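Long-range contacts in acetyltransferase, GNAT family (Colwellia psychrerythraea, PDB 3IWG), which probably transfers an acyl group, most likely acetyl, to an acceptor molecule: residues L19-F24 with L67-Q72; A40-F46 with F57-N61; F5-I10 with H45-V50. All blocks are in the same frame, centred on the assembly; numbering follows the deposited sequence.

Interaction 1: L19-F24 with L67-Q72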
loop_
_atom_site.group_PDB
_atom_site.type_symbol
_atom_site.label_atom_id
_atom_site.label_comp_id
_atom_site.label_asym_id
_atom_site.label_seq_id
_atom_site.Cartn_x
_atom_site.Cartn_y
_atom_site.Cartn_z
ATOM N N LEU A 19 -21.433 12.940 -10.372
ATOM C CA LEU A 19 -20.862 13.234 -11.663
ATOM C C LEU A 19 -19.903 12.109 -12.103
ATOM O O LEU A 19 -19.918 11.697 -13.279
ATOM C CB LEU A 19 -20.186 14.598 -11.649
ATOM C CG LEU A 19 -21.138 15.801 -11.607
ATOM C CD1 LEU A 19 -20.339 17.072 -11.287
ATOM C CD2 LEU A 19 -21.900 15.961 -12.953
ATOM N N LYS A 20 -19.108 11.589 -11.158
ATOM C CA LYS A 20 -18.214 10.492 -11.482
ATOM C C LYS A 20 -18.956 9.232 -11.910
ATOM O O LYS A 20 -18.571 8.557 -12.891
ATOM C CB LYS A 20 -17.279 10.168 -10.329
ATOM C CG LYS A 20 -16.262 11.263 -10.055
ATOM C CD LYS A 20 -14.843 10.734 -10.166
ATOM C CE LYS A 20 -13.775 11.842 -10.235
ATOM N NZ LYS A 20 -12.440 11.248 -10.461
ATOM N N LYS A 21 -20.026 8.912 -11.194
ATOM C CA LYS A 21 -20.818 7.734 -11.531
ATOM C C LYS A 21 -21.433 7.849 -12.936
ATOM O O LYS A 21 -21.481 6.863 -13.699
ATOM C CB LYS A 21 -21.886 7.444 -10.449
ATOM C CG LYS A 21 -22.738 6.176 -10.726
ATOM C CD LYS A 21 -23.776 5.881 -9.606
ATOM C CE LYS A 21 -24.653 4.590 -9.899
ATOM N NZ LYS A 21 -25.017 4.357 -11.373
ATOM N N ALA A 22 -21.858 9.041 -13.315
ATOM C CA ALA A 22 -22.392 9.218 -14.660
ATOM C C ALA A 22 -21.271 9.113 -15.673
ATOM O O ALA A 22 -21.442 8.503 -16.739
ATOM C CB ALA A 22 -23.101 10.531 -14.783
ATOM N N TYR A 23 -20.106 9.679 -15.339
ATOM C CA TYR A 23 -18.930 9.561 -16.217
ATOM C C TYR A 23 -18.665 8.100 -16.573
ATOM O O TYR A 23 -18.665 7.747 -17.728
ATOM C CB TYR A 23 -17.722 10.198 -15.565
ATOM C CG TYR A 23 -16.459 10.094 -16.376
ATOM C CD1 TYR A 23 -16.313 10.796 -17.556
ATOM C CD2 TYR A 23 -15.413 9.327 -15.950
ATOM C CE1 TYR A 23 -15.154 10.720 -18.305
ATOM C CE2 TYR A 23 -14.234 9.250 -16.672
ATOM C CZ TYR A 23 -14.125 9.929 -17.867
ATOM O OH TYR A 23 -12.978 9.860 -18.587
ATOM N N PHE A 24 -18.603 7.251 -15.557
ATOM C CA PHE A 24 -18.328 5.832 -15.731
ATOM C C PHE A 24 -19.459 5.065 -16.426
ATOM O O PHE A 24 -19.184 4.230 -17.302
ATOM C CB PHE A 24 -17.955 5.192 -14.393
ATOM C CG PHE A 24 -16.585 5.666 -13.869
ATOM C CD1 PHE A 24 -15.420 5.414 -14.586
ATOM C CD2 PHE A 24 -16.468 6.373 -12.686
ATOM C CE1 PHE A 24 -14.173 5.860 -14.122
ATOM C CE2 PHE A 24 -15.241 6.827 -12.236
ATOM C CZ PHE A 24 -14.092 6.571 -12.964
ATOM N N LEU A 67 -6.927 13.629 -17.341
ATOM C CA LEU A 67 -7.193 12.227 -17.188
ATOM C C LEU A 67 -8.680 11.971 -17.349
ATOM O O LEU A 67 -9.057 10.902 -17.780
ATOM C CB LEU A 67 -6.701 11.723 -15.787
ATOM C CG LEU A 67 -5.167 11.659 -15.492
ATOM C CD1 LEU A 67 -4.810 10.844 -14.181
ATOM C CD2 LEU A 67 -4.317 11.081 -16.647
ATOM N N GLN A 68 -9.518 12.931 -16.944
ATOM C CA GLN A 68 -10.983 12.779 -16.972
ATOM C C GLN A 68 -11.612 14.145 -17.278
ATOM O O GLN A 68 -11.068 15.183 -16.872
ATOM C CB GLN A 68 -11.506 12.267 -15.622
ATOM C CG GLN A 68 -11.016 10.897 -15.223
ATOM C CD GLN A 68 -11.600 10.404 -13.872
ATOM O OE1 GLN A 68 -11.946 11.197 -13.007
ATOM N NE2 GLN A 68 -11.672 9.078 -13.696
ATOM N N TYR A 69 -12.724 14.120 -18.001
ATOM C CA TYR A 69 -13.503 15.315 -18.330
ATOM C C TYR A 69 -14.964 14.912 -18.532
ATOM O O TYR A 69 -15.270 13.884 -19.169
ATOM C CB TYR A 69 -12.993 15.957 -19.588
ATOM C CG TYR A 69 -13.814 17.150 -20.071
ATOM C CD1 TYR A 69 -14.977 16.988 -20.828
ATOM C CD2 TYR A 69 -13.405 18.452 -19.776
ATOM C CE1 TYR A 69 -15.722 18.113 -21.261
ATOM C CE2 TYR A 69 -14.133 19.551 -20.185
ATOM C CZ TYR A 69 -15.270 19.379 -20.944
ATOM O OH TYR A 69 -15.923 20.496 -21.346
ATOM N N TYR A 70 -15.867 15.690 -17.968
ATOM C CA TYR A 70 -17.272 15.360 -18.075
ATOM C C TYR A 70 -18.101 16.609 -17.840
ATOM O O TYR A 70 -17.869 17.327 -16.864
ATOM C CB TYR A 70 -17.660 14.274 -17.071
ATOM C CG TYR A 70 -19.115 13.941 -17.102
ATOM C CD1 TYR A 70 -19.594 13.001 -17.987
ATOM C CD2 TYR A 70 -20.022 14.603 -16.291
ATOM C CE1 TYR A 70 -20.917 12.692 -18.063
ATOM C CE2 TYR A 70 -21.377 14.297 -16.343
ATOM C CZ TYR A 70 -21.824 13.345 -17.251
ATOM O OH TYR A 70 -23.158 13.027 -17.351
ATOM N N LEU A 71 -19.059 16.849 -18.733
ATOM C CA LEU A 71 -20.133 17.855 -18.545
ATOM C C LEU A 71 -21.490 17.209 -18.679
ATOM O O LEU A 71 -21.694 16.362 -19.547
ATOM C CB LEU A 71 -20.057 18.932 -19.618
ATOM C CG LEU A 71 -19.658 20.297 -19.094
ATOM C CD1 LEU A 71 -19.623 21.294 -20.238
ATOM C CD2 LEU A 71 -20.600 20.771 -17.999
ATOM N N GLN A 72 -22.433 17.605 -17.849
ATOM C CA GLN A 72 -23.785 17.111 -18.042
ATOM C C GLN A 72 -24.190 17.199 -19.540
ATOM O O GLN A 72 -23.773 18.113 -20.294
ATOM C CB GLN A 72 -24.778 17.803 -17.127
ATOM C CG GLN A 72 -24.936 17.058 -15.814
ATOM C CD GLN A 72 -25.421 17.942 -14.707
ATOM O OE1 GLN A 72 -25.822 19.083 -14.954
ATOM N NE2 GLN A 72 -25.378 17.437 -13.468
HETATM O O HOH W 1 -11.988 8.170 -10.686
#
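Tyr-23 and Tyr-70 are the two bumps around which this helix-on-strand contact is shaped, and their side chains run antiparallel alongside one another, one from helix 17-26 and the other from strand 65-71. The Tyr-23 ring is set on the strand between Gln-68 and Tyr-70 by a chi1 of 178°, which turns CG away from the backbone N. There its CD1 lies 3.8 Å from Tyr-70 CB, its CE1 sits 3.3 Å from the carbonyl Tyr-69 O, and its CE2 and OH rest against the Gln-68 chain. Tyr-70 fills the complementary hollow on the helix. One face of its ring lies against the helix backbone, with Leu-19 O and Tyr-23 N over that face, nearer its rim than its centre, while Leu-19 CD2 closes on Tyr-70 CE2 at 3.8 Å and Ala-22 CB touches Tyr-70 OH at 3.6 Å. The same Leu-19 methyl meets Gln-72 NE2 at the end of the groove. The axes of 19-24 and 67-71 pass 9.0 Å apart at 101°, so the helix lies across its strand, on one side of a GNAT-type sheet.

Gln-68 supplies the third bump. Extended beyond CG, it brings its amide alongside Tyr-23 and Phe-24, with NE2 3.6 Å from Phe-24 CZ and the amide plane 71° from that ring. Lys-20, bent at chi2, comes across it at about a right angle and donates from NZ to Gln-68 OE1 at 2.6 Å, in the carbonyl plane and on a lone pair. A water accepts from both Lys-20 NZ and Gln-68 NE2. Beyond the segments, Phe-24 stacks on Tyr-203. With OE1 held by the ammonium and NE2 by the water, the amide is probably restrained in rotation and its carbonyl polarised.

Interaction 2: A40-F46 with F57-N61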
loop_
_atom_site.group_PDB
_atom_site.type_symbol
_atom_site.label_atom_id
_atom_site.label_comp_id
_atom_site.label_asym_id
_atom_site.label_seq_id
_atom_site.Cartn_x
_atom_site.Cartn_y
_atom_site.Cartn_z
ATOM N N ALA A 40 -6.364 8.621 -11.379
ATOM C CA ALA A 40 -7.319 9.738 -11.404
ATOM C C ALA A 40 -7.674 10.354 -10.015
ATOM O O ALA A 40 -7.685 11.573 -9.854
ATOM C CB ALA A 40 -8.598 9.332 -12.166
ATOM N N PRO A 41 -7.960 9.541 -8.999
ATOM C CA PRO A 41 -8.275 10.100 -7.659
ATOM C C PRO A 41 -7.093 10.832 -6.997
ATOM O O PRO A 41 -7.308 11.633 -6.095
ATOM C CB PRO A 41 -8.644 8.861 -6.836
ATOM C CG PRO A 41 -8.884 7.780 -7.804
ATOM C CD PRO A 41 -7.993 8.084 -8.980
HETATM N N MSE A 42 -5.861 10.551 -7.441
HETATM C CA MSE A 42 -4.690 11.336 -6.981
HETATM C C MSE A 42 -4.512 12.672 -7.711
HETATM O O MSE A 42 -3.822 13.538 -7.210
HETATM C CB MSE A 42 -3.389 10.563 -7.168
HETATM C CG MSE A 42 -3.337 9.153 -6.608
HETATM SE SE MSE A 42 -1.647 8.301 -7.216
HETATM C CE MSE A 42 -0.418 9.362 -6.065
ATOM N N ALA A 43 -5.116 12.823 -8.895
ATOM C CA ALA A 43 -4.946 14.013 -9.758
ATOM C C ALA A 43 -5.711 15.203 -9.190
ATOM O O ALA A 43 -6.579 14.994 -8.351
ATOM C CB ALA A 43 -5.491 13.690 -11.183
ATOM N N LYS A 44 -5.401 16.423 -9.658
ATOM C CA LYS A 44 -6.087 17.630 -9.199
ATOM C C LYS A 44 -7.445 17.693 -9.889
ATOM O O LYS A 44 -7.545 17.403 -11.072
ATOM C CB LYS A 44 -5.277 18.886 -9.538
ATOM C CG LYS A 44 -3.841 18.881 -9.028
ATOM C CD LYS A 44 -3.773 19.136 -7.504
ATOM C CE LYS A 44 -2.331 19.217 -6.991
ATOM N NZ LYS A 44 -2.308 19.396 -5.534
ATOM N N HIS A 45 -8.478 18.073 -9.158
ATOM C CA HIS A 45 -9.818 18.074 -9.706
ATOM C C HIS A 45 -10.384 19.437 -9.787
ATOM O O HIS A 45 -10.146 20.242 -8.930
ATOM C CB HIS A 45 -10.734 17.196 -8.895
ATOM C CG HIS A 45 -10.475 15.743 -9.098
ATOM N ND1 HIS A 45 -11.348 14.911 -9.774
ATOM C CD2 HIS A 45 -9.442 14.965 -8.703
ATOM C CE1 HIS A 45 -10.865 13.679 -9.779
ATOM N NE2 HIS A 45 -9.707 13.682 -9.139
ATOM N N PHE A 46 -11.116 19.708 -10.853
ATOM C CA PHE A 46 -11.818 20.968 -10.987
ATOM C C PHE A 46 -13.249 20.674 -11.330
ATOM O O PHE A 46 -13.574 19.674 -11.952
ATOM C CB PHE A 46 -11.188 21.881 -12.045
ATOM C CG PHE A 46 -9.737 22.110 -11.836
ATOM C CD1 PHE A 46 -9.286 23.204 -11.140
ATOM C CD2 PHE A 46 -8.816 21.204 -12.318
ATOM C CE1 PHE A 46 -7.930 23.388 -10.923
ATOM C CE2 PHE A 46 -7.464 21.385 -12.119
ATOM C CZ PHE A 46 -7.014 22.471 -11.428
ATOM N N PHE A 57 -16.941 18.214 -14.352
ATOM C CA PHE A 57 -15.612 18.239 -13.744
ATOM C C PHE A 57 -14.482 17.748 -14.680
ATOM O O PHE A 57 -14.717 17.107 -15.710
ATOM C CB PHE A 57 -15.585 17.352 -12.477
ATOM C CG PHE A 57 -15.423 15.906 -12.794
ATOM C CD1 PHE A 57 -16.518 15.123 -13.102
ATOM C CD2 PHE A 57 -14.167 15.343 -12.884
ATOM C CE1 PHE A 57 -16.352 13.770 -13.441
ATOM C CE2 PHE A 57 -13.999 14.029 -13.236
ATOM C CZ PHE A 57 -15.083 13.241 -13.518
ATOM N N CYS A 58 -13.242 18.004 -14.276
ATOM C CA CYS A 58 -12.119 17.352 -14.913
ATOM C C CYS A 58 -11.025 17.126 -13.890
ATOM O O CYS A 58 -11.096 17.662 -12.791
ATOM C CB CYS A 58 -11.599 18.180 -16.096
ATOM S SG CYS A 58 -10.696 19.621 -15.670
ATOM N N CYS A 59 -10.028 16.319 -14.251
ATOM C CA CYS A 59 -8.814 16.187 -13.423
ATOM C C CYS A 59 -7.529 16.170 -14.216
ATOM O O CYS A 59 -7.451 15.637 -15.349
ATOM C CB CYS A 59 -8.915 14.995 -12.458
ATOM S SG CYS A 59 -8.908 13.432 -13.217
ATOM N N VAL A 60 -6.532 16.843 -13.660
ATOM C CA VAL A 60 -5.256 17.036 -14.349
ATOM C C VAL A 60 -4.185 16.440 -13.458
ATOM O O VAL A 60 -4.079 16.785 -12.288
ATOM C CB VAL A 60 -4.955 18.517 -14.566
ATOM C CG1 VAL A 60 -3.590 18.731 -15.287
ATOM C CG2 VAL A 60 -6.119 19.203 -15.288
ATOM N N ASN A 61 -3.387 15.538 -14.008
ATOM C CA ASN A 61 -2.304 14.966 -13.262
ATOM C C ASN A 61 -1.151 15.952 -13.100
ATOM O O ASN A 61 -1.195 17.092 -13.576
ATOM C CB ASN A 61 -1.871 13.590 -13.860
ATOM C CG ASN A 61 -0.980 13.687 -15.097
ATOM O OD1 ASN A 61 -0.587 14.759 -15.561
ATOM N ND2 ASN A 61 -0.678 12.537 -15.644
#
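Phe-46 and Cys-58 form one hydrogen-bonded antiparallel pair of this hairpin, Lys-44 and Val-60 another, and His-45 with Cys-59 is the non-hydrogen-bonded pair between them. Four backbone bonds join the strands. The straightest runs from Phe-46 N to Cys-58 O (2.8 Å, 171°); the one from Lys-44 N to Val-60 O (3.0 Å) is less straight, and its donor also lies above the carbonyl plane.

Among aromatic contacts, Cys-59 places CB over the centre of the His-45 ring, 3.5 Å from its centroid, a CH-pi contact. Its SG, held between the backbone N and the carbonyl carbon (chi1 68°), approaches that ring obliquely and reaches back to Ala-43 CB. On the other face of the sheet Cys-58 SG makes an oblique sulfur-aromatic contact with Phe-46, touching CD2 at 4.2 Å, and Val-60 CG2 packs on CE2 of the same ring.

The polar side-chain bond is local: His-45 NE2 donates to Ala-40 O at 3.0 Å, while Ala-43 N reaches that oxygen from the opposite face of the carbonyl plane. The oxygen is thus gripped twice, once within the turn and once by the imidazole, whereas buried ND1 has no partner.

Strand 53-60 is flanked on its other side by strand 65-71, helix 17-26 lies against the face of Phe-57 and His-45, and Phe-46 packs on strand 6-9.

Interaction 3: F5-I10 with H45-V50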
loop_
_atom_site.group_PDB
_atom_site.type_symbol
_atom_site.label_atom_id
_atom_site.label_comp_id
_atom_site.label_asym_id
_atom_site.label_seq_id
_atom_site.Cartn_x
_atom_site.Cartn_y
_atom_site.Cartn_z
ATOM N N PHE A 5 -19.859 29.619 -17.241
ATOM C CA PHE A 5 -19.000 28.590 -16.587
ATOM C C PHE A 5 -17.956 29.201 -15.669
ATOM O O PHE A 5 -17.103 29.968 -16.125
ATOM C CB PHE A 5 -18.252 27.738 -17.622
ATOM C CG PHE A 5 -19.035 26.554 -18.117
ATOM C CD1 PHE A 5 -19.695 25.717 -17.216
ATOM C CD2 PHE A 5 -19.111 26.272 -19.488
ATOM C CE1 PHE A 5 -20.432 24.625 -17.651
ATOM C CE2 PHE A 5 -19.846 25.164 -19.943
ATOM C CZ PHE A 5 -20.512 24.339 -19.014
ATOM N N LYS A 6 -18.030 28.861 -14.387
ATOM C CA LYS A 6 -16.950 29.135 -13.449
ATOM C C LYS A 6 -16.177 27.801 -13.231
ATOM O O LYS A 6 -16.792 26.758 -12.974
ATOM C CB LYS A 6 -17.502 29.677 -12.105
ATOM C CG LYS A 6 -17.428 31.220 -11.894
ATOM C CD LYS A 6 -18.638 32.021 -12.446
ATOM C CE LYS A 6 -18.473 33.577 -12.293
ATOM N NZ LYS A 6 -18.638 34.134 -10.881
ATOM N N ILE A 7 -14.849 27.825 -13.357
ATOM C CA ILE A 7 -14.040 26.685 -12.933
ATOM C C ILE A 7 -13.570 26.948 -11.504
ATOM O O ILE A 7 -13.124 28.058 -11.184
ATOM C CB ILE A 7 -12.840 26.444 -13.869
ATOM C CG1 ILE A 7 -13.341 26.231 -15.307
ATOM C CG2 ILE A 7 -11.999 25.261 -13.369
ATOM C CD1 ILE A 7 -12.475 26.884 -16.394
ATOM N N LYS A 8 -13.698 25.929 -10.651
ATOM C CA LYS A 8 -13.278 26.009 -9.246
ATOM C C LYS A 8 -12.503 24.748 -8.927
ATOM O O LYS A 8 -12.789 23.680 -9.434
ATOM C CB LYS A 8 -14.472 26.104 -8.268
ATOM C CG LYS A 8 -15.129 27.467 -8.080
ATOM C CD LYS A 8 -16.168 27.462 -6.875
ATOM C CE LYS A 8 -17.399 28.419 -7.144
ATOM N NZ LYS A 8 -18.173 28.943 -5.936
ATOM N N THR A 9 -11.520 24.888 -8.065
ATOM C CA THR A 9 -10.722 23.775 -7.617
ATOM C C THR A 9 -11.673 22.948 -6.706
ATOM O O THR A 9 -12.609 23.496 -6.123
ATOM C CB THR A 9 -9.450 24.335 -6.907
ATOM O OG1 THR A 9 -8.287 23.621 -7.332
ATOM C CG2 THR A 9 -9.600 24.299 -5.406
ATOM N N ILE A 10 -11.488 21.635 -6.633
ATOM C CA ILE A 10 -12.349 20.799 -5.787
ATOM C C ILE A 10 -11.504 20.019 -4.766
ATOM O O ILE A 10 -10.633 19.252 -5.163
ATOM C CB ILE A 10 -13.132 19.821 -6.653
ATOM C CG1 ILE A 10 -14.165 20.605 -7.473
ATOM C CG2 ILE A 10 -13.742 18.684 -5.820
ATOM C CD1 ILE A 10 -15.580 20.083 -7.382
ATOM N N HIS A 45 -8.478 18.073 -9.158
ATOM C CA HIS A 45 -9.818 18.074 -9.706
ATOM C C HIS A 45 -10.384 19.437 -9.787
ATOM O O HIS A 45 -10.146 20.242 -8.930
ATOM C CB HIS A 45 -10.734 17.196 -8.895
ATOM C CG HIS A 45 -10.475 15.743 -9.098
ATOM N ND1 HIS A 45 -11.348 14.911 -9.774
ATOM C CD2 HIS A 45 -9.442 14.965 -8.703
ATOM C CE1 HIS A 45 -10.865 13.679 -9.779
ATOM N NE2 HIS A 45 -9.707 13.682 -9.139
ATOM N N PHE A 46 -11.116 19.708 -10.853
ATOM C CA PHE A 46 -11.818 20.968 -10.987
ATOM C C PHE A 46 -13.249 20.674 -11.330
ATOM O O PHE A 46 -13.574 19.674 -11.952
ATOM C CB PHE A 46 -11.188 21.881 -12.045
ATOM C CG PHE A 46 -9.737 22.110 -11.836
ATOM C CD1 PHE A 46 -9.286 23.204 -11.140
ATOM C CD2 PHE A 46 -8.816 21.204 -12.318
ATOM C CE1 PHE A 46 -7.930 23.388 -10.923
ATOM C CE2 PHE A 46 -7.464 21.385 -12.119
ATOM C CZ PHE A 46 -7.014 22.471 -11.428
ATOM N N GLY A 47 -14.094 21.573 -10.879
ATOM C CA GLY A 47 -15.510 21.528 -11.132
ATOM C C GLY A 47 -15.912 22.691 -12.007
ATOM O O GLY A 47 -15.259 23.756 -12.042
ATOM N N PHE A 48 -16.992 22.427 -12.732
ATOM C CA PHE A 48 -17.546 23.329 -13.685
ATOM C C PHE A 48 -18.916 23.717 -13.124
ATOM O O PHE A 48 -19.780 22.872 -12.832
ATOM C CB PHE A 48 -17.692 22.644 -15.044
ATOM C CG PHE A 48 -16.404 22.058 -15.600
ATOM C CD1 PHE A 48 -15.208 22.772 -15.554
ATOM C CD2 PHE A 48 -16.402 20.814 -16.225
ATOM C CE1 PHE A 48 -14.021 22.241 -16.087
ATOM C CE2 PHE A 48 -15.226 20.292 -16.769
ATOM C CZ PHE A 48 -14.041 21.013 -16.700
ATOM N N TYR A 49 -19.093 25.017 -12.967
ATOM C CA TYR A 49 -20.204 25.564 -12.224
ATOM C C TYR A 49 -20.971 26.484 -13.136
ATOM O O TYR A 49 -20.435 27.465 -13.670
ATOM C CB TYR A 49 -19.707 26.325 -11.008
ATOM C CG TYR A 49 -19.167 25.446 -9.915
ATOM C CD1 TYR A 49 -17.867 24.954 -9.968
ATOM C CD2 TYR A 49 -19.954 25.098 -8.827
ATOM C CE1 TYR A 49 -17.362 24.141 -8.946
ATOM C CE2 TYR A 49 -19.460 24.297 -7.802
ATOM C CZ TYR A 49 -18.165 23.829 -7.869
ATOM O OH TYR A 49 -17.670 23.063 -6.850
ATOM N N VAL A 50 -22.215 26.088 -13.361
ATOM C CA VAL A 50 -23.214 26.944 -13.938
ATOM C C VAL A 50 -24.043 27.444 -12.742
ATOM O O VAL A 50 -24.685 26.664 -11.983
ATOM C CB VAL A 50 -24.054 26.206 -15.008
ATOM C CG1 VAL A 50 -25.539 26.513 -14.851
ATOM C CG2 VAL A 50 -23.543 26.561 -16.419
#
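Ile-7 sits at the apolar centre, with CG2 3.7 Å from Phe-46 CB and CG1 at the edge of the Phe-48 ring, 3.9 Å from CD1. The side chains of Ile-7 and Phe-48 run alongside in the same direction, and both touch Leu-82 of helix 76-87. Toward the chain start, Phe-5 CE1 meets Val-50 CG2 at 3.9 Å; at the other end Ile-10 CG1 lies 3.5 Å from Gly-47 N, and a side chain at Gly-47 would collide with Ile-10 CD1. The backbones form antiparallel pairs, Lys-6 with Tyr-49 and Lys-8 with Gly-47 hydrogen-bonded, adding strand 6-9 as the outermost strand at this end of the GNAT-type sheet.

On the face opposite Ile-7, a chi1 of -72° sets Tyr-49 CG anti to the carbonyl carbon and lays the ring across the Lys-8 chain at about a right angle. Lys-8 CD stands over one ring face, 4.3 Å from the centroid, and CB is 3.6 Å from CE1; Lys-6 O meets the ring edge in plane. An alanine in place of Tyr-49 is likely to free the Lys-8 chain to turn and open a gap beside Ile-10 CD1. Farther out, Lys-8 NZ makes at most a weak, long cation-pi approach to the same ring.

The three contacts lie on one side of the chain's centre, interactions 1 and 2 about 11 Å apart between centres, 2 and 3 likewise, and 1 and 3 about 13 Å. They span four neighbouring antiparallel strands in the order 6-9, 44-50, 53-60 and 65-71. Interaction 2 is nested along the chain within the loop closed by interaction 1, whereas interaction 3 crosses both. Interactions 2 and 3 share His-45 and Phe-46, so strand 44-50 is bonded on both edges; strand 53-60 then carries the pairing on to strand 65-71, where interaction 1 brings in helix 17-26. Chain start, hairpin and first helix are thereby joined through shared strands in the N-terminal, GNAT-like half.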